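Local coordinates for protein 2-methyl-3-hydroxypyridine-5-carboxylic acid oxygenase (Mesorhizobium loti, PDB 3ALJ) that binds FAD and probably catalyses the oxygen-dependent oxygenation and ring opening of 2-methyl-3-hydroxypyridine-5-carboxylic acid, at residues R61-G65 against L66-D70; V238-L242 against E243-E247; L39-S43 against S44-A48; S319-E322 against D323-A327; S107-H110 against D111-N115. All coordinates share one frame; numbering follows the deposited sequence.

Contact 1. Residues R61-G65 against L66-D70; sequences RVLEG and LGALD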
# COMPACT_ATOMS: atom_id res chain seq x y z
N ARG A 61 -4.47 12.82 1.89
CA ARG A 61 -4.68 14.00 1.03
C ARG A 61 -5.00 13.50 -0.38
O ARG A 61 -5.85 14.15 -1.04
CB ARG A 61 -3.37 14.81 1.03
CG ARG A 61 -3.14 15.64 2.34
CD ARG A 61 -4.27 16.70 2.57
NE ARG A 61 -3.98 17.85 1.70
CZ ARG A 61 -4.55 19.02 1.87
NH1 ARG A 61 -5.63 19.10 2.64
NH2 ARG A 61 -4.09 20.07 1.15
N VAL A 62 -4.40 12.39 -0.85
CA VAL A 62 -4.89 11.86 -2.12
C VAL A 62 -6.36 11.53 -2.00
O VAL A 62 -7.16 11.89 -2.90
CB VAL A 62 -4.11 10.60 -2.53
CG1 VAL A 62 -4.75 9.96 -3.79
CG2 VAL A 62 -2.64 10.93 -2.84
N LEU A 63 -6.78 10.83 -0.93
CA LEU A 63 -8.20 10.49 -0.82
C LEU A 63 -9.10 11.71 -0.82
O LEU A 63 -10.19 11.72 -1.41
CB LEU A 63 -8.48 9.65 0.49
CG LEU A 63 -7.89 8.23 0.40
CD1 LEU A 63 -7.88 7.65 1.78
CD2 LEU A 63 -8.79 7.36 -0.51
N GLU A 64 -8.65 12.78 -0.13
CA GLU A 64 -9.40 14.06 -0.23
C GLU A 64 -9.53 14.54 -1.63
O GLU A 64 -10.60 14.99 -2.04
CB GLU A 64 -8.61 15.06 0.67
CG GLU A 64 -9.37 16.38 0.81
CD GLU A 64 -8.62 17.43 1.75
OE1 GLU A 64 -9.00 18.61 1.55
OE2 GLU A 64 -7.76 17.01 2.54
N GLY A 65 -8.40 14.56 -2.36
CA GLY A 65 -8.37 14.98 -3.80
C GLY A 65 -9.26 14.05 -4.65
O GLY A 65 -9.72 14.51 -5.69
N LEU A 66 -9.51 12.82 -4.22
CA LEU A 66 -10.35 11.91 -5.01
C LEU A 66 -11.78 11.97 -4.53
O LEU A 66 -12.60 11.25 -5.08
CB LEU A 66 -9.86 10.47 -4.77
CG LEU A 66 -8.43 10.14 -5.17
CD1 LEU A 66 -8.35 8.58 -4.86
CD2 LEU A 66 -8.26 10.38 -6.71
N GLY A 67 -12.15 12.76 -3.49
CA GLY A 67 -13.57 12.67 -3.01
C GLY A 67 -13.92 11.41 -2.31
O GLY A 67 -15.09 10.98 -2.27
N ALA A 68 -12.91 10.77 -1.68
CA ALA A 68 -13.12 9.49 -1.00
C ALA A 68 -12.61 9.49 0.48
O ALA A 68 -12.65 8.43 1.13
CB ALA A 68 -12.49 8.40 -1.74
N LEU A 69 -12.28 10.62 0.99
CA LEU A 69 -11.69 10.68 2.33
C LEU A 69 -12.77 10.32 3.37
O LEU A 69 -12.45 9.57 4.29
CB LEU A 69 -11.12 12.07 2.61
CG LEU A 69 -10.58 12.24 4.05
CD1 LEU A 69 -9.36 11.30 4.23
CD2 LEU A 69 -10.19 13.74 4.27
N ASP A 70 -13.94 10.98 3.26
CA ASP A 70 -15.00 10.62 4.23
C ASP A 70 -15.33 9.19 4.41
O ASP A 70 -15.47 8.73 5.54
CB ASP A 70 -16.36 11.19 3.67
CG ASP A 70 -16.32 12.72 3.44
OD1 ASP A 70 -15.52 13.44 4.12
OD2 ASP A 70 -17.14 13.21 2.58
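Leu63 and Leu69 meet where helix 57-65 ends and the chain turns into helix 69-73, with the bump of Ala68 CB and the fork of Leu69 set against Leu63 and Glu64 CB. Leu63 CB fits against the backbone of Leu69, 3.8 Å from Leu69 CA, while the CD2 methyl of Leu63 rests on Ala68 CB at 4.0 Å. With CG swung away from the backbone N (chi1 176°), Leu69 seats its fork on two neighbouring residues: CD1 faces Leu63 CB, and CD2 comes within 4.1 Å of Glu64 CB. On another flank Val62 and Leu66 stand side by side and point the same way, Val62 CG1 lying 3.9 Å from Leu66 CG. Together they offer one apolar surface to helices 21-32 and 300-314, with Thr25 and Phe309 touching both residues. Two backbone bonds close the turn. Ala68 N donates to Leu63 O at 2.9 Å in a nearly straight bond (169°), and Gly67 N meets Glu64 O at 3.1 Å, from above the carbonyl plane. Leu66 N adds weaker bonds to the carbonyls of Val62 and Leu63. This paired closure, with Gly67 at positive phi, is a Schellman motif, and Ala68 then serves as N-cap of the next helix.

Contact 2. Residues V238-L242 against E243-E247; sequences VPIDL and EVWVE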
# COMPACT_ATOMS: atom_id res chain seq x y z
N VAL A 238 1.35 -21.59 8.45
CA VAL A 238 -0.05 -21.21 8.33
C VAL A 238 -0.89 -22.49 8.16
O VAL A 238 -0.42 -23.40 7.49
CB VAL A 238 -0.35 -20.27 7.11
CG1 VAL A 238 0.23 -18.84 7.42
CG2 VAL A 238 0.23 -20.90 5.76
N PRO A 239 -2.08 -22.55 8.77
CA PRO A 239 -2.67 -21.64 9.73
C PRO A 239 -1.69 -21.53 10.92
O PRO A 239 -0.80 -22.34 11.07
CB PRO A 239 -4.00 -22.30 10.11
CG PRO A 239 -4.19 -23.46 9.16
CD PRO A 239 -2.86 -23.82 8.56
N ILE A 240 -1.85 -20.46 11.73
CA ILE A 240 -0.74 -20.13 12.66
C ILE A 240 -0.52 -21.25 13.71
O ILE A 240 -1.51 -21.89 14.10
CB ILE A 240 -0.91 -18.73 13.36
CG1 ILE A 240 -2.16 -18.66 14.26
CG2 ILE A 240 -0.95 -17.61 12.30
CD1 ILE A 240 -2.03 -17.64 15.41
N ASP A 241 0.71 -21.44 14.14
CA ASP A 241 1.05 -22.36 15.24
C ASP A 241 0.73 -21.58 16.52
O ASP A 241 1.48 -20.67 16.89
CB ASP A 241 2.51 -22.67 15.10
CG ASP A 241 3.02 -23.69 16.11
OD1 ASP A 241 2.70 -23.51 17.29
OD2 ASP A 241 3.84 -24.56 15.72
N LEU A 242 -0.45 -21.78 17.09
CA LEU A 242 -0.95 -20.95 18.16
C LEU A 242 0.04 -20.95 19.30
O LEU A 242 0.30 -19.85 19.83
CB LEU A 242 -2.27 -21.56 18.65
CG LEU A 242 -2.87 -20.79 19.80
CD1 LEU A 242 -3.25 -19.28 19.41
CD2 LEU A 242 -4.17 -21.46 20.22
N GLU A 243 0.59 -22.12 19.69
CA GLU A 243 1.47 -22.11 20.85
C GLU A 243 2.71 -21.26 20.73
O GLU A 243 3.13 -20.61 21.72
CB GLU A 243 1.84 -23.56 21.25
CG GLU A 243 2.76 -23.70 22.52
CD GLU A 243 3.35 -25.10 22.69
OE1 GLU A 243 3.79 -25.79 21.71
OE2 GLU A 243 3.41 -25.52 23.87
N VAL A 244 3.34 -21.22 19.56
CA VAL A 244 4.59 -20.49 19.45
C VAL A 244 4.32 -18.99 19.52
O VAL A 244 5.19 -18.25 19.99
CB VAL A 244 5.39 -20.87 18.18
CG1 VAL A 244 4.96 -20.19 16.86
CG2 VAL A 244 6.82 -20.77 18.36
N TRP A 245 3.13 -18.57 19.11
CA TRP A 245 2.77 -17.14 19.15
C TRP A 245 2.28 -16.77 20.54
O TRP A 245 2.69 -15.73 21.13
CB TRP A 245 1.74 -16.76 18.07
CG TRP A 245 2.41 -16.76 16.66
CD1 TRP A 245 2.38 -17.72 15.73
CD2 TRP A 245 3.40 -15.83 16.22
NE1 TRP A 245 3.18 -17.43 14.65
CE2 TRP A 245 3.89 -16.29 14.97
CE3 TRP A 245 3.91 -14.63 16.72
CZ2 TRP A 245 4.81 -15.58 14.26
CZ3 TRP A 245 4.82 -13.92 16.00
CH2 TRP A 245 5.30 -14.38 14.80
N VAL A 246 1.44 -17.62 21.16
CA VAL A 246 1.02 -17.32 22.54
C VAL A 246 2.23 -17.35 23.51
O VAL A 246 2.29 -16.47 24.47
CB VAL A 246 -0.09 -18.31 22.97
CG1 VAL A 246 -0.41 -18.16 24.54
CG2 VAL A 246 -1.35 -18.06 22.15
N GLU A 247 3.21 -18.22 23.30
CA GLU A 247 4.37 -18.27 24.22
C GLU A 247 5.07 -16.90 24.28
O GLU A 247 5.47 -16.48 25.38
CB GLU A 247 5.37 -19.34 23.81
CG GLU A 247 6.63 -19.28 24.69
CD GLU A 247 7.66 -20.37 24.35
OE1 GLU A 247 7.88 -20.69 23.12
OE2 GLU A 247 8.25 -20.89 25.34
O HOH W 1 2.79 -19.76 12.84
O HOH W 2 -0.01 -24.83 18.68
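Leu242 and Val246, one helical turn apart, make the tight apolar part of this helix start: Leu242 CD1 lies 3.6 Å from Val246 CG2, the two side chains meeting at a slant. Beneath them Val246 N donates to Leu242 O at 2.8 Å, almost straight along the carbonyl bond. Close packing continues at buried Trp245, whose CD1 comes within 3.3 Å of Asp241 O and also touches Ile240 CB. A water bridges Asp241 N and the indole, lying in the ring plane at 3.0 Å from Trp245 NE1. Asp241 is the N-cap: chi1 of -176° carries its carboxylate forward, and OD1 accepts from Val244 N at 3.3 Å, approached from well above the carboxylate plane. The backbone carbonyl of Asp241 receives weak bonds from Val244 N and Trp245 N. The solvent side lies at exposed Glu243, where a second water accepts from Glu243 N and donates weakly to Asp241 OD1. Asp241 OD2 and Glu243 OE1 both form salt bridges with Arg234, which probably offsets the proximity of two acidic groups. A leucine in place of Asp241 would probably leave Val244 N without its side-chain cap and Arg234 short of one of its two carboxylates. The helix start packs on strand 221-228, where Leu226 and Ala228 meet Trp245, and on helix 253-260, where Leu256 and Ala260 receive Leu242.

Contact 3. Residues L39-S43 against S44-A48; sequences LHEKS and SELRA. With FAD (flavin-adenine dinucleotide), chain B.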
# COMPACT_ATOMS: atom_id res chain seq x y z
N LEU A 39 -11.19 0.96 -16.87
CA LEU A 39 -10.22 0.20 -16.01
C LEU A 39 -10.44 -1.26 -16.17
O LEU A 39 -11.62 -1.74 -16.20
CB LEU A 39 -10.44 0.65 -14.54
CG LEU A 39 -9.52 -0.08 -13.54
CD1 LEU A 39 -9.07 0.93 -12.42
CD2 LEU A 39 -10.09 -1.29 -12.92
N HIS A 40 -9.34 -2.01 -16.26
CA HIS A 40 -9.35 -3.43 -16.49
C HIS A 40 -8.72 -4.18 -15.32
O HIS A 40 -7.47 -4.02 -15.11
CB HIS A 40 -8.63 -3.73 -17.78
CG HIS A 40 -9.23 -3.02 -18.96
ND1 HIS A 40 -10.31 -3.54 -19.69
CD2 HIS A 40 -9.03 -1.75 -19.41
CE1 HIS A 40 -10.69 -2.61 -20.58
NE2 HIS A 40 -9.91 -1.54 -20.46
N GLU A 41 -9.50 -4.96 -14.59
CA GLU A 41 -8.96 -5.80 -13.52
C GLU A 41 -8.92 -7.27 -13.98
O GLU A 41 -10.00 -7.77 -14.37
CB GLU A 41 -9.87 -5.62 -12.24
CG GLU A 41 -9.62 -6.65 -11.17
CD GLU A 41 -8.16 -6.73 -10.74
OE1 GLU A 41 -7.56 -7.82 -10.63
OE2 GLU A 41 -7.59 -5.63 -10.41
N LYS A 42 -7.77 -7.90 -13.84
CA LYS A 42 -7.63 -9.32 -14.25
C LYS A 42 -8.47 -10.26 -13.46
O LYS A 42 -9.05 -11.24 -14.00
CB LYS A 42 -6.13 -9.66 -14.21
CG LYS A 42 -5.84 -11.19 -14.27
CD LYS A 42 -4.27 -11.42 -14.16
CE LYS A 42 -3.73 -10.97 -12.83
NZ LYS A 42 -2.30 -11.50 -12.69
N SER A 43 -8.57 -10.06 -12.16
CA SER A 43 -9.30 -10.99 -11.26
C SER A 43 -10.78 -10.93 -11.54
O SER A 43 -11.35 -10.00 -12.19
CB SER A 43 -9.00 -10.62 -9.80
OG SER A 43 -7.63 -10.93 -9.64
N SER A 44 -11.41 -12.03 -11.10
CA SER A 44 -12.84 -12.16 -11.39
C SER A 44 -13.71 -11.31 -10.54
O SER A 44 -14.87 -11.15 -10.83
CB SER A 44 -13.31 -13.60 -11.22
OG SER A 44 -13.20 -13.95 -9.85
N GLU A 45 -13.13 -10.72 -9.46
CA GLU A 45 -13.92 -9.84 -8.58
C GLU A 45 -12.94 -8.67 -8.28
O GLU A 45 -11.72 -8.84 -8.41
CB GLU A 45 -14.21 -10.48 -7.21
CG GLU A 45 -15.05 -11.66 -7.24
CD GLU A 45 -15.27 -12.18 -5.84
OE1 GLU A 45 -16.46 -12.43 -5.54
OE2 GLU A 45 -14.26 -12.29 -5.06
N LEU A 46 -13.55 -7.60 -7.81
CA LEU A 46 -12.79 -6.45 -7.25
C LEU A 46 -12.53 -6.68 -5.78
O LEU A 46 -13.47 -6.61 -4.97
CB LEU A 46 -13.53 -5.17 -7.47
CG LEU A 46 -13.93 -4.91 -8.92
CD1 LEU A 46 -14.92 -3.70 -8.95
CD2 LEU A 46 -12.75 -4.59 -9.82
N ARG A 47 -11.26 -6.97 -5.45
CA ARG A 47 -10.91 -7.38 -4.04
C ARG A 47 -9.48 -6.91 -3.78
O ARG A 47 -8.68 -6.58 -4.68
CB ARG A 47 -11.13 -8.93 -3.87
CG ARG A 47 -10.07 -9.75 -4.52
CD ARG A 47 -10.71 -11.14 -4.97
NE ARG A 47 -10.51 -12.31 -4.08
CZ ARG A 47 -11.45 -13.01 -3.39
NH1 ARG A 47 -12.75 -12.70 -3.37
NH2 ARG A 47 -11.04 -14.06 -2.67
N ALA A 48 -9.16 -6.79 -2.48
CA ALA A 48 -7.78 -6.43 -2.08
C ALA A 48 -7.33 -7.43 -1.04
O ALA A 48 -7.95 -7.50 -0.00
CB ALA A 48 -7.76 -4.97 -1.43
PA FAD B . -1.73 -4.00 -6.39
O1A FAD B . -2.36 -3.58 -5.10
O2A FAD B . -0.96 -5.19 -6.44
O5B FAD B . -2.92 -4.09 -7.45
C5B FAD B . -2.67 -4.51 -8.83
C4B FAD B . -4.05 -4.96 -9.26
O4B FAD B . -3.81 -5.30 -10.67
C3B FAD B . -4.55 -6.22 -8.65
O3B FAD B . -5.94 -6.11 -8.28
C2B FAD B . -4.24 -7.31 -9.73
O2B FAD B . -5.15 -8.42 -9.69
C1B FAD B . -4.47 -6.59 -11.01
N9A FAD B . -3.66 -7.03 -12.10
C8A FAD B . -2.41 -7.61 -12.09
N7A FAD B . -1.95 -7.82 -13.33
C5A FAD B . -2.94 -7.36 -14.18
C6A FAD B . -3.00 -7.22 -15.57
N6A FAD B . -1.96 -7.66 -16.36
N1A FAD B . -4.11 -6.69 -16.07
C2A FAD B . -5.15 -6.30 -15.31
N3A FAD B . -5.14 -6.36 -13.95
C4A FAD B . -4.00 -6.88 -13.41
N1 FAD B . 1.48 0.15 1.73
C2 FAD B . 1.02 1.14 2.47
O2 FAD B . 0.79 2.27 2.02
N3 FAD B . 0.80 0.95 3.84
C4 FAD B . 1.01 -0.29 4.44
O4 FAD B . 0.64 -0.46 5.66
C4X FAD B . 1.51 -1.31 3.64
N5 FAD B . 1.85 -2.57 4.24
C5X FAD B . 2.42 -3.55 3.45
C6 FAD B . 2.86 -4.76 4.01
C7 FAD B . 3.36 -5.76 3.22
C7M FAD B . 3.83 -7.09 3.88
C8 FAD B . 3.50 -5.57 1.86
C8M FAD B . 4.09 -6.66 0.94
C9 FAD B . 3.07 -4.37 1.28
C9A FAD B . 2.56 -3.32 2.08
N10 FAD B . 2.14 -2.04 1.51
C10 FAD B . 1.67 -1.06 2.30
C1' FAD B . 2.33 -1.81 -0.00
C2' FAD B . 1.00 -2.01 -0.71
O2' FAD B . 0.49 -3.33 -0.41
C3' FAD B . 1.22 -1.97 -2.23
O3' FAD B . 2.29 -0.98 -2.48
C4' FAD B . 0.06 -1.50 -3.00
O4' FAD B . -1.00 -2.48 -2.80
C5' FAD B . 0.34 -1.46 -4.47
O5' FAD B . -0.84 -1.03 -5.15
P FAD B . -0.88 -1.24 -6.71
O1P FAD B . -2.21 -0.77 -7.13
O2P FAD B . 0.34 -0.68 -7.39
O3P FAD B . -0.75 -2.84 -6.92
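Glu41 meets both Leu46 and FAD through its torsions: chi1 of 167° sends CG away from the backbone N, and the bend at chi2 (55°) turns the carboxylate toward the FAD ribose. Leu46, with chi1 at -53°, bends its CD2 end back to Glu41 CB and CG. This is the FAD site, consistent with a Rossmann-type fold, in which an acidic residue at the end of the second strand, here just after strand 36-40, holds the ribose hydroxyls. FAD O2B donates to Glu41 OE1 at 2.7 Å, and FAD O3B donates to Glu41 OE2 at the same distance, so each carboxylate oxygen has its own hydroxyl. Each oxygen also has a backbone partner. Ser43 N binds Glu41 OE1 at 2.9 Å on the anti side, tilted somewhat from the carboxylate plane, and Gly19 N, of what is probably the glycine-rich turn, binds OE2. Four donors therefore fix the rotation of the carboxylate. Leu46 packs against the aliphatic part of the same side chain: the two slide past each other in opposite directions, and Leu46 CD2 lies 3.9 Å from Glu41 CB. Leu46 thus touches the aliphatic part of Glu41 and FAD its carboxylate, and Leu46 in turn leans on Val114 of helix 106-119 and Ile124 of strand 123-125. Ser43 CB packs 3.5 Å from Glu45 O. Lys42 runs across a face of the adenine, with its CB 3.5 Å from FAD N3A and its CE 3.7 Å from FAD N7A.

Contact 4. Residues S319-E322 against D323-A327; sequences SSVE and DALVA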
# COMPACT_ATOMS: atom_id res chain seq x y z
N SER A 319 0.29 20.05 -22.28
CA SER A 319 1.39 19.45 -23.05
C SER A 319 0.86 18.19 -23.75
O SER A 319 -0.25 17.73 -23.43
CB SER A 319 2.48 18.95 -22.07
OG SER A 319 2.87 20.02 -21.15
N SER A 320 1.66 17.62 -24.64
CA SER A 320 1.34 16.29 -25.16
C SER A 320 1.38 15.34 -23.97
O SER A 320 2.05 15.59 -22.93
CB SER A 320 2.40 15.82 -26.16
OG SER A 320 3.63 15.67 -25.58
N VAL A 321 0.60 14.26 -24.12
CA VAL A 321 0.69 13.20 -23.08
C VAL A 321 2.10 12.71 -22.91
O VAL A 321 2.59 12.52 -21.79
CB VAL A 321 -0.24 12.01 -23.45
CG1 VAL A 321 0.04 10.76 -22.60
CG2 VAL A 321 -1.69 12.37 -23.38
N GLU A 322 2.83 12.54 -23.98
CA GLU A 322 4.25 12.06 -23.83
C GLU A 322 5.10 12.98 -22.99
O GLU A 322 5.85 12.55 -22.12
CB GLU A 322 4.87 11.80 -25.24
CG GLU A 322 4.20 10.70 -26.02
CD GLU A 322 3.05 11.15 -26.94
OE1 GLU A 322 2.30 12.15 -26.76
OE2 GLU A 322 2.82 10.33 -27.91
N ASP A 323 4.96 14.28 -23.25
CA ASP A 323 5.71 15.21 -22.48
C ASP A 323 5.22 15.31 -21.02
O ASP A 323 6.04 15.51 -20.13
CB ASP A 323 5.64 16.62 -23.12
CG ASP A 323 6.43 16.74 -24.40
OD1 ASP A 323 7.25 15.86 -24.71
OD2 ASP A 323 6.22 17.80 -25.02
N ALA A 324 3.91 15.26 -20.82
CA ALA A 324 3.38 15.25 -19.43
C ALA A 324 3.90 14.09 -18.62
O ALA A 324 4.21 14.29 -17.42
CB ALA A 324 1.89 15.26 -19.39
N LEU A 325 4.02 12.96 -19.27
CA LEU A 325 4.59 11.79 -18.54
C LEU A 325 6.01 11.93 -18.12
O LEU A 325 6.40 11.54 -17.00
CB LEU A 325 4.43 10.47 -19.36
CG LEU A 325 3.02 9.83 -19.18
CD1 LEU A 325 1.78 10.64 -19.08
CD2 LEU A 325 2.81 8.61 -20.20
N VAL A 326 6.88 12.49 -19.01
CA VAL A 326 8.21 12.74 -18.66
C VAL A 326 8.25 13.81 -17.51
O VAL A 326 9.03 13.65 -16.55
CB VAL A 326 8.95 13.19 -19.95
CG1 VAL A 326 10.38 13.80 -19.62
CG2 VAL A 326 9.19 11.99 -20.84
N ALA A 327 7.42 14.85 -17.61
CA ALA A 327 7.52 15.87 -16.55
C ALA A 327 7.09 15.23 -15.21
O ALA A 327 7.63 15.59 -14.17
CB ALA A 327 6.60 17.03 -16.89
O HOH W 3 4.06 19.18 -25.27
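Ala324, Leu325 and Val326 each send a backbone N-H one turn back, to the carbonyls of Ser320, Val321 and Glu322, the first of these bonds being 2.8 Å between Ala324 N and Ser320 O. The helix they open is capped by Ser320. Its OG stands between the backbone N and the carbonyl carbon (chi1 63°), from where it accepts from Asp323 N at 3.0 Å with a fairly straight bond of 160°. The Asp323 carboxylate lies close by, and a water completes the loop: it accepts from Ser320 N at 2.9 Å and donates to Asp323 OD2 at 2.6 Å, so the aspartate answers the cap through solvent instead of directly as in a capping box. An alanine at Ser320 would probably leave Asp323 N, in the first turn, without its capping acceptor and let the helix end fray more easily. Away from the cap, Val321 and Leu325 lie side by side, with Val321 CG1 3.9 Å from Leu325 CD1, and the same CD1 also touches Val321 O. This apolar pair packs on Leu151 of strand 151-154 and on Leu315, while Leu325 reaches Leu311 of helix 300-314. Glu322 forms a salt bridge with Lys282, tying the start of helix 321-349 to the chain between strands 279-280 and 283-285.

Contact 5. Residues S107-H110 against D111-N115; sequences SHLH and DALVN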
# COMPACT_ATOMS: atom_id res chain seq x y z
N SER A 107 -9.87 -4.11 2.63
CA SER A 107 -11.19 -4.06 2.01
C SER A 107 -11.86 -2.72 2.21
O SER A 107 -12.49 -2.18 1.29
CB SER A 107 -12.00 -5.18 2.59
OG SER A 107 -11.52 -6.39 2.03
N HIS A 108 -11.64 -2.11 3.40
CA HIS A 108 -12.27 -0.80 3.61
C HIS A 108 -11.76 0.24 2.67
O HIS A 108 -12.54 0.99 2.09
CB HIS A 108 -12.02 -0.43 5.11
CG HIS A 108 -12.68 0.85 5.50
ND1 HIS A 108 -14.03 0.90 5.78
CD2 HIS A 108 -12.18 2.07 5.71
CE1 HIS A 108 -14.32 2.14 6.16
NE2 HIS A 108 -13.21 2.87 6.16
N LEU A 109 -10.44 0.26 2.47
CA LEU A 109 -9.88 1.25 1.59
C LEU A 109 -10.30 0.98 0.12
O LEU A 109 -10.71 1.86 -0.62
CB LEU A 109 -8.36 1.27 1.73
CG LEU A 109 -7.58 2.14 0.75
CD1 LEU A 109 -8.10 3.59 0.84
CD2 LEU A 109 -6.14 2.02 1.03
N HIS A 110 -10.14 -0.32 -0.24
CA HIS A 110 -10.38 -0.68 -1.62
C HIS A 110 -11.90 -0.46 -1.95
O HIS A 110 -12.17 0.12 -3.02
CB HIS A 110 -9.89 -2.14 -1.82
CG HIS A 110 -9.75 -2.50 -3.23
ND1 HIS A 110 -10.73 -3.15 -3.92
CD2 HIS A 110 -8.73 -2.27 -4.11
CE1 HIS A 110 -10.31 -3.35 -5.16
NE2 HIS A 110 -9.12 -2.78 -5.30
N ASP A 111 -12.82 -0.75 -1.03
CA ASP A 111 -14.23 -0.59 -1.33
C ASP A 111 -14.57 0.89 -1.42
O ASP A 111 -15.28 1.31 -2.37
CB ASP A 111 -15.10 -1.30 -0.26
CG ASP A 111 -15.07 -2.83 -0.38
OD1 ASP A 111 -14.35 -3.46 -1.24
OD2 ASP A 111 -15.69 -3.31 0.64
N ALA A 112 -13.90 1.78 -0.63
CA ALA A 112 -14.16 3.19 -0.79
C ALA A 112 -13.73 3.72 -2.13
O ALA A 112 -14.47 4.51 -2.73
CB ALA A 112 -13.42 3.96 0.36
N LEU A 113 -12.60 3.25 -2.64
CA LEU A 113 -12.20 3.62 -3.96
C LEU A 113 -13.09 3.07 -5.08
O LEU A 113 -13.36 3.85 -6.01
CB LEU A 113 -10.71 3.21 -4.17
CG LEU A 113 -9.71 3.98 -3.24
CD1 LEU A 113 -8.35 3.22 -3.36
CD2 LEU A 113 -9.52 5.38 -3.70
N VAL A 114 -13.45 1.78 -4.97
CA VAL A 114 -14.38 1.27 -6.03
C VAL A 114 -15.64 2.05 -5.98
O VAL A 114 -16.13 2.42 -7.10
CB VAL A 114 -14.58 -0.20 -5.73
CG1 VAL A 114 -15.73 -0.73 -6.61
CG2 VAL A 114 -13.33 -1.03 -6.00
N ASN A 115 -16.16 2.39 -4.80
CA ASN A 115 -17.52 3.07 -4.70
C ASN A 115 -17.38 4.42 -5.35
O ASN A 115 -18.34 4.82 -6.09
CB ASN A 115 -17.96 3.16 -3.26
CG ASN A 115 -18.41 1.77 -2.65
OD1 ASN A 115 -18.52 1.65 -1.44
ND2 ASN A 115 -18.62 0.78 -3.49
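Helix 106-119, which runs beside the FAD site, is regular through 107-115, and in it His110 and Val114 touch one turn apart. Four backbone bonds set its pitch, the shortest from Asp111 N to Ser107 O at 2.7 Å and the straightest from Val114 N to His110 O at 168°. In the conformer described here, one of two modelled, the His110 imidazole slants across the valine, its CE1 3.9 Å from Val114 CG2. With CG anti to the backbone N (chi1 -165°), the ring is carried toward Val114, where it meets CG2, the branch beside the valine's own N. In this conformer NE2 is hydrogen-bonded to Gly19 O, while ND1 is buried and has no polar partner. Asp111 folds its carboxylate back over the previous turn, where CG lies 3.1 Å from Ser107 O; OD1 is 3.4 Å from the same oxygen, two acceptors that make no bond and probably repel mildly. On another side of the helix Leu109 CD1 and Leu113 CD1 meet more loosely, at 4.2 Å. Those two leucines face Phe21 of helix 21-32 and Leu63 of helix 57-65, Ala112 rests on Val72 of helix 69-73, and His108 NE2 is hydrogen-bonded to Val72 O. Three helices thus pack on the leucine and alanine sides, and Ala48 of the loop after strand 36-40 touches His110.

Overall arrangement
Contacts 1, 3 and 5 form one cluster, with contact 5 in the middle. The centres of contacts 1 and 3 each lie about 12 Å from that of contact 5, whereas about 22 Å separates them from each other. Contact 1 joins it through leucines, Leu66 CD1 lying 3.6 Å from Leu113 CD2. Contact 3 joins it through Ala48 CB, 3.6 Å from His110 CB. Contact 3 binds FAD directly, the His110 side chain of contact 5 comes within about 5 Å of the cofactor, and Leu63 of contact 1 within about 10 Å. Contacts 2 and 4 are peripheral helix caps whose centres lie about 52 Å apart, on opposite sides of the chain's centre.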